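Local coordinates for protein BCL2-like 10 (Danio rerio, PDB 6FBX) that restrains apoptosis as a pro-survival member of the Bcl-2 family and binds the BH3 segment of the pro-apoptotic protein Bad, at residues E11-L16 with G138-F143; Q29-P32 with A36-M39; K44-E47 with K53-S56; Q59-T64 with F95-V100; D68-L73 with A119-D124. All blocks are in the same frame, centred on the assembly; numbering follows the deposited sequence.

Contact 1 (E11-L16 with G138-F143); sequences EQTLLL and GGWEGF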
# COMPACT_ATOMS: atom_id res chain seq x y z
N GLU A 11 10.72 -7.23 -6.54
CA GLU A 11 10.07 -7.39 -7.83
C GLU A 11 8.67 -7.98 -7.68
O GLU A 11 7.74 -7.55 -8.37
CB GLU A 11 10.93 -8.26 -8.75
CG GLU A 11 10.38 -8.38 -10.17
CD GLU A 11 10.08 -7.02 -10.79
OE1 GLU A 11 10.98 -6.16 -10.81
OE2 GLU A 11 8.93 -6.82 -11.25
N GLN A 12 8.51 -8.97 -6.80
CA GLN A 12 7.18 -9.53 -6.56
C GLN A 12 6.22 -8.46 -6.04
O GLN A 12 5.06 -8.41 -6.46
CB GLN A 12 7.26 -10.69 -5.56
CG GLN A 12 8.06 -11.88 -6.05
CD GLN A 12 7.39 -12.58 -7.21
OE1 GLN A 12 6.32 -13.18 -7.05
NE2 GLN A 12 8.00 -12.51 -8.39
N THR A 13 6.70 -7.61 -5.13
CA THR A 13 5.86 -6.55 -4.59
C THR A 13 5.54 -5.50 -5.64
O THR A 13 4.42 -5.00 -5.71
CB THR A 13 6.56 -5.91 -3.38
OG1 THR A 13 6.86 -6.92 -2.41
CG2 THR A 13 5.67 -4.84 -2.75
N LEU A 14 6.52 -5.16 -6.49
CA LEU A 14 6.29 -4.17 -7.53
C LEU A 14 5.18 -4.62 -8.47
O LEU A 14 4.27 -3.85 -8.79
CB LEU A 14 7.58 -3.92 -8.31
CG LEU A 14 7.52 -2.86 -9.41
CD1 LEU A 14 7.20 -1.48 -8.84
CD2 LEU A 14 8.83 -2.82 -10.18
N LEU A 15 5.23 -5.88 -8.92
CA LEU A 15 4.17 -6.40 -9.77
C LEU A 15 2.82 -6.30 -9.09
O LEU A 15 1.82 -5.92 -9.71
CB LEU A 15 4.46 -7.86 -10.14
CG LEU A 15 5.70 -8.11 -11.01
CD1 LEU A 15 6.02 -9.60 -11.07
CD2 LEU A 15 5.49 -7.56 -12.41
N LEU A 16 2.76 -6.62 -7.79
CA LEU A 16 1.51 -6.56 -7.06
C LEU A 16 1.01 -5.12 -6.93
O LEU A 16 -0.17 -4.84 -7.18
CB LEU A 16 1.70 -7.19 -5.68
CG LEU A 16 0.43 -7.53 -4.90
CD1 LEU A 16 -0.33 -8.66 -5.59
CD2 LEU A 16 0.78 -7.92 -3.47
N GLY A 138 6.12 -15.80 5.00
CA GLY A 138 5.82 -16.51 3.77
C GLY A 138 5.59 -15.64 2.56
O GLY A 138 5.08 -16.13 1.55
N GLY A 139 5.95 -14.36 2.63
CA GLY A 139 5.79 -13.47 1.50
C GLY A 139 4.34 -13.35 1.08
O GLY A 139 3.41 -13.55 1.87
N TRP A 140 4.14 -13.03 -0.20
CA TRP A 140 2.79 -12.78 -0.69
C TRP A 140 1.97 -14.06 -0.80
O TRP A 140 0.73 -13.99 -0.83
CB TRP A 140 2.85 -12.06 -2.03
CG TRP A 140 3.39 -10.70 -1.85
CD1 TRP A 140 4.61 -10.24 -2.27
CD2 TRP A 140 2.76 -9.62 -1.17
NE1 TRP A 140 4.76 -8.92 -1.90
CE2 TRP A 140 3.64 -8.52 -1.22
CE3 TRP A 140 1.53 -9.47 -0.53
CZ2 TRP A 140 3.32 -7.28 -0.65
CZ3 TRP A 140 1.21 -8.24 0.03
CH2 TRP A 140 2.11 -7.17 -0.03
N GLU A 141 2.61 -15.22 -0.85
CA GLU A 141 1.87 -16.47 -0.79
C GLU A 141 1.32 -16.68 0.62
O GLU A 141 0.21 -17.19 0.79
CB GLU A 141 2.74 -17.63 -1.23
CG GLU A 141 3.23 -17.52 -2.67
CD GLU A 141 4.42 -16.58 -2.83
OE1 GLU A 141 4.60 -16.01 -3.93
OE2 GLU A 141 5.18 -16.42 -1.85
N GLY A 142 2.08 -16.28 1.64
CA GLY A 142 1.56 -16.31 3.00
C GLY A 142 0.42 -15.33 3.19
O GLY A 142 -0.55 -15.63 3.89
N PHE A 143 0.53 -14.15 2.59
CA PHE A 143 -0.58 -13.19 2.57
C PHE A 143 -1.84 -13.85 2.02
O PHE A 143 -2.92 -13.73 2.60
CB PHE A 143 -0.16 -11.97 1.74
CG PHE A 143 -1.30 -11.07 1.33
CD1 PHE A 143 -1.81 -10.13 2.22
CD2 PHE A 143 -1.82 -11.12 0.05
CE1 PHE A 143 -2.84 -9.28 1.83
CE2 PHE A 143 -2.84 -10.28 -0.34
CZ PHE A 143 -3.35 -9.36 0.55
O HOH W 1 5.30 -13.59 -4.59

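Contact 2 (Q29-P32 with A36-M39); sequences QTPP and AEAM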
# COMPACT_ATOMS: atom_id res chain seq x y z
N GLN A 29 -8.50 -5.84 -16.27
CA GLN A 29 -7.79 -7.00 -16.77
C GLN A 29 -7.81 -8.07 -15.69
O GLN A 29 -7.90 -7.76 -14.50
CB GLN A 29 -6.35 -6.66 -17.17
CG GLN A 29 -5.55 -5.95 -16.09
CD GLN A 29 -4.19 -5.50 -16.57
OE1 GLN A 29 -3.75 -5.87 -17.65
NE2 GLN A 29 -3.51 -4.69 -15.76
N THR A 30 -7.74 -9.32 -16.12
CA THR A 30 -7.79 -10.42 -15.17
C THR A 30 -6.58 -10.35 -14.23
O THR A 30 -5.48 -9.98 -14.67
CB THR A 30 -7.81 -11.77 -15.89
OG1 THR A 30 -6.63 -11.90 -16.71
CG2 THR A 30 -9.05 -11.89 -16.77
N PRO A 31 -6.75 -10.66 -12.95
CA PRO A 31 -5.61 -10.63 -12.03
C PRO A 31 -4.46 -11.47 -12.56
O PRO A 31 -4.68 -12.61 -13.01
CB PRO A 31 -6.19 -11.22 -10.73
CG PRO A 31 -7.64 -10.95 -10.81
CD PRO A 31 -8.00 -11.04 -12.26
N PRO A 32 -3.23 -10.95 -12.53
CA PRO A 32 -2.09 -11.74 -13.03
C PRO A 32 -1.65 -12.86 -12.11
O PRO A 32 -0.92 -13.75 -12.56
CB PRO A 32 -0.98 -10.69 -13.19
CG PRO A 32 -1.31 -9.66 -12.17
CD PRO A 32 -2.82 -9.59 -12.13
N ALA A 36 -2.51 -11.14 -6.51
CA ALA A 36 -3.16 -9.96 -7.06
C ALA A 36 -4.67 -10.04 -6.89
O ALA A 36 -5.31 -9.05 -6.50
CB ALA A 36 -2.79 -9.79 -8.53
N GLU A 37 -5.26 -11.20 -7.17
CA GLU A 37 -6.69 -11.36 -6.94
C GLU A 37 -7.04 -11.09 -5.49
O GLU A 37 -8.04 -10.43 -5.19
CB GLU A 37 -7.13 -12.77 -7.35
CG GLU A 37 -8.63 -12.99 -7.23
CD GLU A 37 -9.09 -14.29 -7.87
OE1 GLU A 37 -10.31 -14.55 -7.89
OE2 GLU A 37 -8.23 -15.04 -8.37
N ALA A 38 -6.21 -11.57 -4.56
CA ALA A 38 -6.48 -11.37 -3.14
C ALA A 38 -6.34 -9.90 -2.75
O ALA A 38 -7.19 -9.36 -2.03
CB ALA A 38 -5.54 -12.23 -2.30
N MET A 39 -5.28 -9.24 -3.22
CA MET A 39 -5.08 -7.84 -2.84
C MET A 39 -6.17 -6.95 -3.42
O MET A 39 -6.65 -6.03 -2.74
CB MET A 39 -3.70 -7.36 -3.29
CG MET A 39 -3.40 -5.91 -2.90
SD MET A 39 -3.41 -5.64 -1.12
CE MET A 39 -1.80 -6.30 -0.68

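Contact 3 (K44-E47 with K53-S56); sequences KEME and KFRS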
# COMPACT_ATOMS: atom_id res chain seq x y z
N LYS A 44 -9.78 -3.26 -1.73
CA LYS A 44 -11.04 -2.60 -2.05
C LYS A 44 -12.06 -2.78 -0.94
O LYS A 44 -12.89 -1.89 -0.71
CB LYS A 44 -11.60 -3.12 -3.37
CG LYS A 44 -10.94 -2.53 -4.59
CD LYS A 44 -11.25 -1.04 -4.72
CE LYS A 44 -10.57 -0.43 -5.93
NZ LYS A 44 -10.81 1.03 -5.98
N GLU A 45 -12.02 -3.92 -0.24
CA GLU A 45 -12.86 -4.08 0.94
C GLU A 45 -12.52 -3.02 1.98
O GLU A 45 -13.42 -2.37 2.53
CB GLU A 45 -12.67 -5.49 1.52
CG GLU A 45 -13.56 -5.79 2.71
CD GLU A 45 -13.33 -7.17 3.28
OE1 GLU A 45 -12.43 -7.88 2.77
OE2 GLU A 45 -14.04 -7.55 4.23
N MET A 46 -11.23 -2.81 2.26
CA MET A 46 -10.87 -1.80 3.24
C MET A 46 -11.27 -0.41 2.77
O MET A 46 -11.73 0.41 3.57
CB MET A 46 -9.37 -1.85 3.54
CG MET A 46 -9.01 -1.06 4.80
SD MET A 46 -7.25 -0.95 5.13
CE MET A 46 -6.91 -2.57 5.80
N GLU A 47 -11.13 -0.13 1.47
CA GLU A 47 -11.56 1.17 0.98
C GLU A 47 -13.06 1.35 1.17
O GLU A 47 -13.52 2.39 1.65
CB GLU A 47 -11.21 1.36 -0.50
CG GLU A 47 -11.43 2.81 -0.93
CD GLU A 47 -11.19 3.06 -2.41
OE1 GLU A 47 -10.56 2.21 -3.07
OE2 GLU A 47 -11.63 4.12 -2.90
N LYS A 53 -13.00 8.49 4.62
CA LYS A 53 -11.77 8.81 5.32
C LYS A 53 -10.55 8.69 4.41
O LYS A 53 -9.66 9.55 4.43
CB LYS A 53 -11.61 7.91 6.55
CG LYS A 53 -10.46 8.29 7.46
CD LYS A 53 -10.55 7.55 8.79
CE LYS A 53 -9.32 7.81 9.65
NZ LYS A 53 -9.33 7.01 10.91
N PHE A 54 -10.49 7.63 3.60
CA PHE A 54 -9.39 7.49 2.65
C PHE A 54 -9.37 8.64 1.66
O PHE A 54 -8.31 9.17 1.32
CB PHE A 54 -9.49 6.16 1.91
CG PHE A 54 -8.83 5.02 2.62
CD1 PHE A 54 -7.45 4.95 2.71
CD2 PHE A 54 -9.58 4.01 3.19
CE1 PHE A 54 -6.82 3.91 3.36
CE2 PHE A 54 -8.96 2.95 3.84
CZ PHE A 54 -7.58 2.90 3.92
N ARG A 55 -10.55 9.03 1.16
CA ARG A 55 -10.61 10.13 0.20
C ARG A 55 -10.11 11.42 0.83
O ARG A 55 -9.30 12.15 0.24
CB ARG A 55 -12.04 10.28 -0.32
CG ARG A 55 -12.17 11.06 -1.62
CD ARG A 55 -13.63 11.05 -2.10
NE ARG A 55 -13.85 11.95 -3.23
CZ ARG A 55 -13.84 11.59 -4.51
NH1 ARG A 55 -14.06 12.49 -5.45
NH2 ARG A 55 -13.60 10.33 -4.86
N SER A 56 -10.58 11.72 2.04
CA SER A 56 -10.14 12.93 2.74
C SER A 56 -8.64 12.89 3.02
O SER A 56 -7.94 13.89 2.83
CB SER A 56 -10.92 13.08 4.05
OG SER A 56 -10.43 14.16 4.81

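Contact 4 (Q59-T64 with F95-V100); sequences QEFLDT and FTFTGV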
# COMPACT_ATOMS: atom_id res chain seq x y z
N GLN A 59 -6.52 13.56 -0.16
CA GLN A 59 -6.53 14.96 -0.58
C GLN A 59 -5.71 15.83 0.37
O GLN A 59 -4.95 16.70 -0.08
CB GLN A 59 -7.97 15.46 -0.70
CG GLN A 59 -8.72 14.75 -1.82
CD GLN A 59 -10.16 15.21 -1.98
OE1 GLN A 59 -10.63 16.07 -1.24
NE2 GLN A 59 -10.86 14.63 -2.94
N GLU A 60 -5.83 15.61 1.68
CA GLU A 60 -4.96 16.31 2.63
C GLU A 60 -3.50 16.01 2.33
O GLU A 60 -2.67 16.93 2.24
CB GLU A 60 -5.29 15.89 4.07
CG GLU A 60 -6.54 16.53 4.66
CD GLU A 60 -6.70 16.19 6.13
OE1 GLU A 60 -7.16 15.08 6.44
OE2 GLU A 60 -6.35 17.05 6.97
N PHE A 61 -3.16 14.73 2.19
CA PHE A 61 -1.80 14.30 1.90
C PHE A 61 -1.24 15.04 0.69
O PHE A 61 -0.18 15.68 0.77
CB PHE A 61 -1.80 12.78 1.67
CG PHE A 61 -0.48 12.21 1.21
CD1 PHE A 61 0.34 11.55 2.10
CD2 PHE A 61 -0.09 12.31 -0.11
CE1 PHE A 61 1.54 11.01 1.69
CE2 PHE A 61 1.12 11.77 -0.53
CZ PHE A 61 1.93 11.12 0.37
N LEU A 62 -1.94 14.97 -0.45
CA LEU A 62 -1.41 15.57 -1.67
C LEU A 62 -1.33 17.09 -1.56
O LEU A 62 -0.50 17.71 -2.24
CB LEU A 62 -2.26 15.16 -2.87
CG LEU A 62 -2.16 13.70 -3.28
CD1 LEU A 62 -3.14 13.40 -4.41
CD2 LEU A 62 -0.74 13.33 -3.71
N ASP A 63 -2.18 17.71 -0.73
CA ASP A 63 -2.15 19.16 -0.59
C ASP A 63 -1.07 19.64 0.38
O ASP A 63 -0.69 20.81 0.31
CB ASP A 63 -3.51 19.68 -0.13
CG ASP A 63 -4.59 19.50 -1.19
OD1 ASP A 63 -5.77 19.32 -0.83
OD2 ASP A 63 -4.25 19.53 -2.39
N THR A 64 -0.59 18.77 1.27
CA THR A 64 0.47 19.15 2.20
C THR A 64 1.83 18.59 1.81
O THR A 64 2.85 19.05 2.34
CB THR A 64 0.14 18.67 3.62
OG1 THR A 64 0.13 17.24 3.67
CG2 THR A 64 -1.22 19.21 4.06
N PHE A 95 -1.61 -0.41 0.56
CA PHE A 95 -2.10 -0.57 -0.81
C PHE A 95 -3.38 0.22 -1.03
O PHE A 95 -3.53 0.91 -2.05
CB PHE A 95 -2.33 -2.06 -1.12
CG PHE A 95 -1.08 -2.79 -1.54
CD1 PHE A 95 -0.93 -3.22 -2.85
CD2 PHE A 95 -0.06 -3.02 -0.65
CE1 PHE A 95 0.21 -3.88 -3.25
CE2 PHE A 95 1.09 -3.69 -1.04
CZ PHE A 95 1.22 -4.12 -2.34
N THR A 96 -4.33 0.15 -0.09
CA THR A 96 -5.57 0.90 -0.23
C THR A 96 -5.29 2.39 -0.37
O THR A 96 -5.80 3.06 -1.27
CB THR A 96 -6.49 0.66 0.97
OG1 THR A 96 -6.73 -0.75 1.12
CG2 THR A 96 -7.81 1.39 0.79
N PHE A 97 -4.48 2.93 0.54
CA PHE A 97 -4.18 4.36 0.52
C PHE A 97 -3.49 4.75 -0.79
O PHE A 97 -3.83 5.78 -1.39
CB PHE A 97 -3.30 4.72 1.71
CG PHE A 97 -2.96 6.17 1.80
CD1 PHE A 97 -3.95 7.13 1.83
CD2 PHE A 97 -1.64 6.58 1.87
CE1 PHE A 97 -3.64 8.47 1.90
CE2 PHE A 97 -1.32 7.93 1.95
CZ PHE A 97 -2.32 8.87 1.97
N THR A 98 -2.54 3.95 -1.25
CA THR A 98 -1.81 4.29 -2.47
C THR A 98 -2.72 4.21 -3.69
O THR A 98 -2.58 5.00 -4.63
CB THR A 98 -0.60 3.38 -2.62
OG1 THR A 98 0.24 3.50 -1.47
CG2 THR A 98 0.21 3.76 -3.86
N GLY A 99 -3.65 3.26 -3.69
CA GLY A 99 -4.62 3.19 -4.77
C GLY A 99 -5.50 4.42 -4.85
O GLY A 99 -5.78 4.92 -5.95
N VAL A 100 -5.95 4.93 -3.70
CA VAL A 100 -6.74 6.16 -3.70
C VAL A 100 -5.87 7.34 -4.11
O VAL A 100 -6.30 8.21 -4.87
CB VAL A 100 -7.37 6.38 -2.31
CG1 VAL A 100 -8.13 7.70 -2.27
CG2 VAL A 100 -8.31 5.23 -1.97

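Contact 5 (D68-L73 with A119-D124); sequences DPSKCL and AETIAD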
# COMPACT_ATOMS: atom_id res chain seq x y z
N ASP A 68 7.06 15.64 -4.01
CA ASP A 68 7.49 14.24 -4.06
C ASP A 68 6.53 13.37 -3.25
O ASP A 68 6.80 13.03 -2.09
CB ASP A 68 8.92 14.10 -3.54
CG ASP A 68 9.61 12.84 -4.02
OD1 ASP A 68 8.90 11.85 -4.31
OD2 ASP A 68 10.85 12.83 -4.10
N PRO A 69 5.40 12.97 -3.84
CA PRO A 69 4.47 12.10 -3.10
C PRO A 69 5.12 10.81 -2.62
O PRO A 69 4.78 10.32 -1.54
CB PRO A 69 3.36 11.82 -4.12
CG PRO A 69 3.41 12.96 -5.06
CD PRO A 69 4.87 13.34 -5.16
N SER A 70 6.06 10.25 -3.39
CA SER A 70 6.71 9.01 -2.97
C SER A 70 7.49 9.21 -1.67
O SER A 70 7.43 8.36 -0.77
CB SER A 70 7.64 8.51 -4.07
OG SER A 70 6.90 7.89 -5.11
N LYS A 71 8.22 10.32 -1.56
CA LYS A 71 8.95 10.59 -0.33
C LYS A 71 7.99 10.75 0.85
O LYS A 71 8.24 10.21 1.93
CB LYS A 71 9.81 11.85 -0.50
CG LYS A 71 10.63 12.22 0.73
CD LYS A 71 11.61 11.12 1.11
CE LYS A 71 12.61 11.60 2.16
NZ LYS A 71 13.48 10.50 2.65
N CYS A 72 6.90 11.48 0.65
CA CYS A 72 5.92 11.65 1.71
C CYS A 72 5.29 10.32 2.11
O CYS A 72 5.00 10.10 3.29
CB CYS A 72 4.85 12.65 1.28
SG CYS A 72 5.49 14.31 0.90
N LEU A 73 5.07 9.43 1.14
CA LEU A 73 4.48 8.13 1.44
C LEU A 73 5.41 7.29 2.30
O LEU A 73 4.96 6.56 3.20
CB LEU A 73 4.13 7.40 0.14
CG LEU A 73 3.50 6.00 0.27
CD1 LEU A 73 2.15 6.07 0.98
CD2 LEU A 73 3.35 5.36 -1.10
N ALA A 119 4.30 2.85 -6.78
CA ALA A 119 4.47 1.40 -6.75
C ALA A 119 5.89 1.02 -6.36
O ALA A 119 6.10 0.10 -5.55
CB ALA A 119 4.12 0.80 -8.12
N GLU A 120 6.88 1.72 -6.91
CA GLU A 120 8.27 1.44 -6.57
C GLU A 120 8.56 1.77 -5.12
O GLU A 120 9.36 1.08 -4.47
CB GLU A 120 9.20 2.23 -7.50
CG GLU A 120 9.12 1.80 -8.95
CD GLU A 120 9.98 2.65 -9.86
OE1 GLU A 120 10.80 2.07 -10.61
OE2 GLU A 120 9.85 3.89 -9.82
N THR A 121 7.92 2.81 -4.58
CA THR A 121 8.11 3.15 -3.17
C THR A 121 7.60 2.04 -2.26
O THR A 121 8.28 1.66 -1.29
CB THR A 121 7.42 4.48 -2.86
OG1 THR A 121 8.01 5.51 -3.66
CG2 THR A 121 7.55 4.84 -1.39
N ILE A 122 6.42 1.50 -2.55
CA ILE A 122 5.91 0.36 -1.78
C ILE A 122 6.87 -0.81 -1.91
O ILE A 122 7.22 -1.46 -0.91
CB ILE A 122 4.50 -0.03 -2.25
CG1 ILE A 122 3.48 1.05 -1.86
CG2 ILE A 122 4.08 -1.38 -1.66
CD1 ILE A 122 2.11 0.85 -2.47
N ALA A 123 7.30 -1.11 -3.14
CA ALA A 123 8.17 -2.26 -3.37
C ALA A 123 9.48 -2.12 -2.61
O ALA A 123 9.95 -3.07 -1.98
CB ALA A 123 8.42 -2.42 -4.87
N ASP A 124 10.10 -0.94 -2.66
CA ASP A 124 11.37 -0.74 -1.96
C ASP A 124 11.19 -0.89 -0.46
O ASP A 124 12.05 -1.47 0.22
CB ASP A 124 11.96 0.63 -2.29
CG ASP A 124 12.54 0.71 -3.69
OD1 ASP A 124 12.63 1.82 -4.24
OD2 ASP A 124 12.89 -0.35 -4.24

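Contact 1 (E11-L16 with G138-F143)
T13 OG1 has two hydrogen-bond partners: it accepts from the indole NE1 of W140 at 2.9 Å and is itself bonded to L9 O, one turn back in helix 2-24. The indole bond is nearly straight (168°), and OG1 lies almost exactly in the ring plane, so T13 meets the edge of the indole at its N-H. With OG1 anti to the carbonyl carbon (chi1 -56°), the hydroxyl can reach both partners. L16 comes over a face instead: its CD2 methyl stands 3.4 Å from the centroid of the W140 six-membered ring, 10° off the normal, a close CH-pi contact, and CD2 is likewise 3.4 Å from W140 CE3. Q12 CB adds a lighter touch at W140 CD1 (4.2 Å). On the more open side, a water bridges Q12 OE1 and E141 OE1, donating to both. W88, M39 and V91 also pack on the indole, which reaches from helix 139-146 to helices 2-24, 34-49 and 88-107. Replacing the tryptophan by an alanine removes the whole ring, and would probably leave T13 OG1 without its indole donor and open a gap under L16 CD2. The contact therefore buries a polar N-H only together with a matched acceptor, while L16 covers one face of the ring with a methyl.

Contact 2 (Q29-P32 with A36-M39)
P32 and A36 form the close part of this contact: P32 CD lies 3.6 Å from A36 CB, and P32 CG follows at 3.9 Å from the same methyl. The methyl of A36 points toward the loop and is buried, since L16 and D19 of helix 2-24 also pack against it. P31 takes the next place along the helix. Its CB sits 3.7 Å from E37 N and 3.8 Å from E37 CB, and its CG is 3.9 Å from E37 CB, so one edge of the pyrrolidine ring rests on the backbone and the root of the glutamate. Beyond that root the contact loosens. E37 has CG anti to the backbone N (chi1 -176°) and runs on fully extended, which carries its carboxylate outward on the solvent side and leaves only the base of the residue to meet P31. P31 itself is partly exposed and P32 more so. Polar bonds to neighbouring residues help to fix the loop against the helix: A36 N bonds to S33 OG, just before helix 34-49, and Q29 O bonds to NH1 of R40, a residue one turn beyond A36; the R40 side chain also touches both prolines. The result is a proline-containing connection folded back on the first turns of the helix it leads into, here the loop between the first two helices of the all-helical Bcl-2 fold.

Contact 3 (K44-E47 with K53-S56)
M46 meets F54 twice over, with its sulfur and with its backbone carbonyl. M46 SD lies 5.3 Å from the centroid of the F54 ring and 80° off its normal, a Met-aromatic contact made at the ring edge, with SD 4.0 Å from F54 CZ. M46 O approaches the next carbon, 3.8 Å from F54 CE2, and E47 CA stands 4.1 Å from F54 CD2, both obliquely. In M46, CG anti to the backbone N (chi1 -166°) and an extended next torsion carry SD to the ring edge; the bend at the last torsion turns only CE. Within the same helix, K44 NZ and E47 OE1 form a salt bridge at 3.2 Å, on the syn side of the carboxylate and 27° out of its plane. T96 of helix 88-107 packs against F54 and E47. The bound Bad peptide lies against both M46 and F54, placing the pair in the wall of the BH3-binding groove. Replacing F54 by an alanine removes the ring, and is likely to leave M46 SD without that ring edge beside it and part of the peptide's apolar surface unsupported. The junction of helices 34-49 and 51-65 is thus held by apolar and sulfur-edge contact, with the K44-E47 charge pair made within one helix rather than across the junction.

Contact 4 (Q59-T64 with F95-V100)
F61 and F97 meet as a T-shaped (edge-to-face) pair in the hydrophobic groove of the Bcl-2 fold, where the BH3 peptide is bound. Their planes stand at 82° and their centroids are 5.4 Å apart, with F97 turning its edge toward the face of F61. F97 leads with its far end: CZ comes 3.8 Å from F61 CD1 and 3.9 Å from F61 CG, while its neighbour CE2 is 4.0 Å from F61 CD1. The contact is therefore displaced toward the CD1 side and the root of the F61 ring, and F61 CB, 4.0 Å from F97 CZ, lies near the plane of F97. In both residues CG is anti to the backbone N, which extends each ring from its own helix into the space between the two. That reach matters because the backbones stay well apart, with 10.3 Å between F61 CA and F97 CA. Several helices complete the surroundings: L101 packs on F61, as do C72 and V76 of helix 69-80, while F54, L57 and L73 pack on F97. An aromatic side chain of the peptide touches F61 and an apolar one touches F97, so the pair helps to line the groove. Beside it, a basic side chain of the bound peptide, outside both segments, pairs with E60 OE2 in a salt bridge. Nearby, E60 O accepts from both T64 N and T64 OG1, the hydroxyl lying 3.2 Å from E60 O and 37° above the carbonyl plane.

Contact 5 (D68-L73 with A119-D124)
S70 and T121 touch most closely: S70 OG is 3.0 Å from T121 OG1, and S70 CB is only 3.1 Å from that same oxygen. The T121 hydroxyl is hydrogen-bonded to R117 O, one turn back in its own helix, and S70 OG makes a weak bond to the same carbonyl. T121 has OG1 anti to the carbonyl carbon (chi1 -62°), which leaves CG2 to lie 3.6 Å from S70 O. One turn further on, L73 continues the apolar side, its CD2 standing 4.2 Å from T121 CG2 and 4.4 Å from I122 CG1. The start of the S70 helix is fixed by D68 at the N-cap: K71 N donates to D68 OD1 at 3.2 Å (159°), meeting it from well above the carboxylate plane. A disulfide between C72 and C65 ties the same helix to the end of helix 51-65. The two short segments run in the same general direction, inclined at -31°, with their axes 9.6 Å apart. Helix 69-80 thus lies along helix 112-129, with F97 and T98 of the central helix 88-107 against L73, F95 and T98 against I122, and L14 of helix 2-24 against A119 and A123.

Overall arrangement
From the N terminus, helix 2-24 enters contact 1 first, but that contact closes last, when helix 139-146 returns; its long loop encloses the other four. Contact 2 closes a short turn into helix 34-49, and contact 3 follows in series, joining that helix to 51-65. Contacts 4 and 5 then cross: 59-64 and 68-73 open in turn before 95-100 and 119-124 answer them, interlocking helices 51-65, 69-80, 88-107 and 112-129. T96 links contacts 3 and 4, T98 links 4 and 5, and F95 reaches W140 and M39, so helix 88-107 connects the groove side to the terminal helices of contact 1.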